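Local coordinates for protein alkyl hydroperoxide reductase AhpD (Legionella pneumophila, PDB 5DIK) that is a carboxymuconolactone decarboxylase family protein of the alkylhydroperoxidase type that possibly reduces hydroperoxides in the antioxidative response, at residues E89-L94 / E111-F116. Numbering follows the deposited sequence.
Sequences ELLETL and EALEAF
Leu90 drives one methyl, CD2, into the base of the Phe116 side chain. Leu90 CD2 stands 3.4 Å from Phe116 CG and equally far from Phe116 CB, so the methyl sits where the ring joins its stem rather than over the ring centre, and it meets the ring plane obliquely. The two side chains overlap head to tail, each passing the other on its way across. CB of each residue points toward the opposing helix, and CG anti to the backbone N (chi1 171° in Leu90, -173° in Phe116) sets it beside the carbonyl carbon, where the two side chains overlap.

The same Leu90 methyl also touches Leu113, its CD2 lying 4.3 Å from Leu113 CD1. Leu91 reaches that CD1 as well through its own CD2, so the two leucine methyls share one branch of Leu113. The segments belong to helices 87-99 and 102-120, consecutive and antiparallel, a helical hairpin within the all-helical AhpD-like fold; their local axes approach to 10.8 Å at an angle of 162°. Both helices pack on others of the same chain: Leu90 rests on Met61 and Leu94 on Val65 of helix 53-66, while Ala112 and Phe116 lean on Ile73 and Val81 of helix 70-82. A neighbouring subunit adds to the packing, its Glu30 meeting Leu91 and its Gln23 meeting Leu113.

One turn on from Leu90, Leu94 straddles the small Ala112: Leu94 CD2 is 3.7 Å from Ala112 CB, and Leu94 CD1 is 4.0 Å from that CB. Here as at Leu90 the side chains meet through apolar packing, all six touching residues being buried. On helix 87-99 itself, Glu89 O accepts from both Thr93 N and Thr93 OG1, which arrive from opposite faces of the carbonyl plane.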
loop_
_atom_site.group_PDB
_atom_site.type_symbol
_atom_site.label_atom_id
_atom_site.label_comp_id
_atom_site.label_asym_id
_atom_site.label_seq_id
_atom_site.Cartn_x
_atom_site.Cartn_y
_atom_site.Cartn_z
ATOM N N GLU A 89 8.494 -3.850 25.058
ATOM C CA GLU A 89 9.129 -4.125 23.747
ATOM C C GLU A 89 8.077 -3.985 22.647
ATOM O O GLU A 89 8.354 -3.390 21.608
ATOM C CB GLU A 89 9.770 -5.531 23.708
ATOM C CG GLU A 89 10.995 -5.643 24.591
ATOM C CD GLU A 89 11.454 -7.081 24.835
ATOM O OE1 GLU A 89 10.628 -8.028 24.839
ATOM O OE2 GLU A 89 12.662 -7.258 25.018
ATOM N N LEU A 90 6.879 -4.526 22.871
ATOM C CA LEU A 90 5.801 -4.374 21.878
ATOM C C LEU A 90 5.466 -2.899 21.643
ATOM O O LEU A 90 5.410 -2.444 20.496
ATOM C CB LEU A 90 4.555 -5.160 22.288
ATOM C CG LEU A 90 3.317 -4.890 21.433
ATOM C CD1 LEU A 90 3.524 -5.460 20.048
ATOM C CD2 LEU A 90 2.067 -5.478 22.055
ATOM N N LEU A 91 5.233 -2.147 22.733
ATOM C CA LEU A 91 4.874 -0.758 22.609
ATOM C C LEU A 91 5.915 0.007 21.797
ATOM O O LEU A 91 5.570 0.877 21.009
ATOM C CB LEU A 91 4.667 -0.100 23.974
ATOM C CG LEU A 91 3.438 -0.588 24.762
ATOM C CD1 LEU A 91 3.445 0.059 26.137
ATOM C CD2 LEU A 91 2.136 -0.286 24.048
ATOM N N GLU A 92 7.184 -0.271 22.033
ATOM C CA GLU A 92 8.229 0.473 21.361
ATOM C C GLU A 92 8.278 0.137 19.873
ATOM O O GLU A 92 8.567 1.010 19.045
ATOM C CB GLU A 92 9.575 0.287 22.051
ATOM C CG GLU A 92 9.548 0.978 23.432
ATOM C CD GLU A 92 10.884 1.091 24.125
ATOM O OE1 GLU A 92 11.937 0.895 23.448
ATOM O OE2 GLU A 92 10.874 1.371 25.367
ATOM N N THR A 93 7.974 -1.105 19.557
ATOM C CA THR A 93 7.888 -1.509 18.172
ATOM C C THR A 93 6.714 -0.823 17.479
ATOM O O THR A 93 6.828 -0.335 16.346
ATOM C CB THR A 93 7.794 -3.021 18.058
ATOM O OG1 THR A 93 8.900 -3.610 18.767
ATOM C CG2 THR A 93 7.898 -3.418 16.633
ATOM N N LEU A 94 5.585 -0.763 18.157
ATOM C CA LEU A 94 4.413 -0.050 17.642
ATOM C C LEU A 94 4.676 1.453 17.460
ATOM O O LEU A 94 4.218 2.056 16.478
ATOM C CB LEU A 94 3.201 -0.284 18.561
ATOM C CG LEU A 94 2.787 -1.737 18.655
ATOM C CD1 LEU A 94 1.613 -1.933 19.596
ATOM C CD2 LEU A 94 2.436 -2.316 17.290
ATOM N N GLU A 111 -5.017 -2.239 17.429
ATOM C CA GLU A 111 -5.348 -3.640 17.184
ATOM C C GLU A 111 -4.259 -4.579 17.677
ATOM O O GLU A 111 -4.556 -5.633 18.259
ATOM C CB GLU A 111 -5.580 -3.908 15.678
ATOM C CG GLU A 111 -6.817 -3.243 15.124
ATOM C CD GLU A 111 -7.470 -4.025 13.982
ATOM O OE1 GLU A 111 -6.961 -5.111 13.557
ATOM O OE2 GLU A 111 -8.525 -3.551 13.499
ATOM N N ALA A 112 -2.987 -4.229 17.439
ATOM C CA ALA A 112 -1.903 -5.073 17.914
ATOM C C ALA A 112 -1.882 -5.213 19.471
ATOM O O ALA A 112 -1.569 -6.268 20.004
ATOM C CB ALA A 112 -0.569 -4.546 17.433
ATOM N N LEU A 113 -2.138 -4.120 20.168
ATOM C CA LEU A 113 -2.125 -4.156 21.635
ATOM C C LEU A 113 -3.288 -5.046 22.105
ATOM O O LEU A 113 -3.108 -5.863 22.990
ATOM C CB LEU A 113 -2.261 -2.769 22.219
ATOM C CG LEU A 113 -2.207 -2.731 23.755
ATOM C CD1 LEU A 113 -0.909 -3.329 24.276
ATOM C CD2 LEU A 113 -2.363 -1.316 24.249
ATOM N N GLU A 114 -4.453 -4.898 21.489
ATOM C CA GLU A 114 -5.604 -5.756 21.789
ATOM C C GLU A 114 -5.276 -7.235 21.591
ATOM O O GLU A 114 -5.563 -8.052 22.469
ATOM C CB GLU A 114 -6.834 -5.360 20.957
ATOM C CG GLU A 114 -8.073 -6.210 21.217
ATOM C CD GLU A 114 -9.223 -5.897 20.270
ATOM O OE1 GLU A 114 -9.315 -4.763 19.771
ATOM O OE2 GLU A 114 -10.057 -6.790 20.026
ATOM N N ALA A 115 -4.633 -7.573 20.470
ATOM C CA ALA A 115 -4.222 -8.944 20.187
ATOM C C ALA A 115 -3.222 -9.496 21.194
ATOM O O ALA A 115 -3.384 -10.617 21.685
ATOM C CB ALA A 115 -3.647 -9.069 18.767
ATOM N N PHE A 116 -2.198 -8.714 21.497
ATOM C CA PHE A 116 -1.211 -9.097 22.478
ATOM C C PHE A 116 -1.844 -9.367 23.847
ATOM O O PHE A 116 -1.502 -10.348 24.501
ATOM C CB PHE A 116 -0.143 -8.005 22.595
ATOM C CG PHE A 116 1.013 -8.371 23.463
ATOM C CD1 PHE A 116 2.024 -9.194 22.991
ATOM C CD2 PHE A 116 1.102 -7.867 24.757
ATOM C CE1 PHE A 116 3.109 -9.513 23.789
ATOM C CE2 PHE A 116 2.173 -8.211 25.579
ATOM C CZ PHE A 116 3.179 -9.022 25.093
#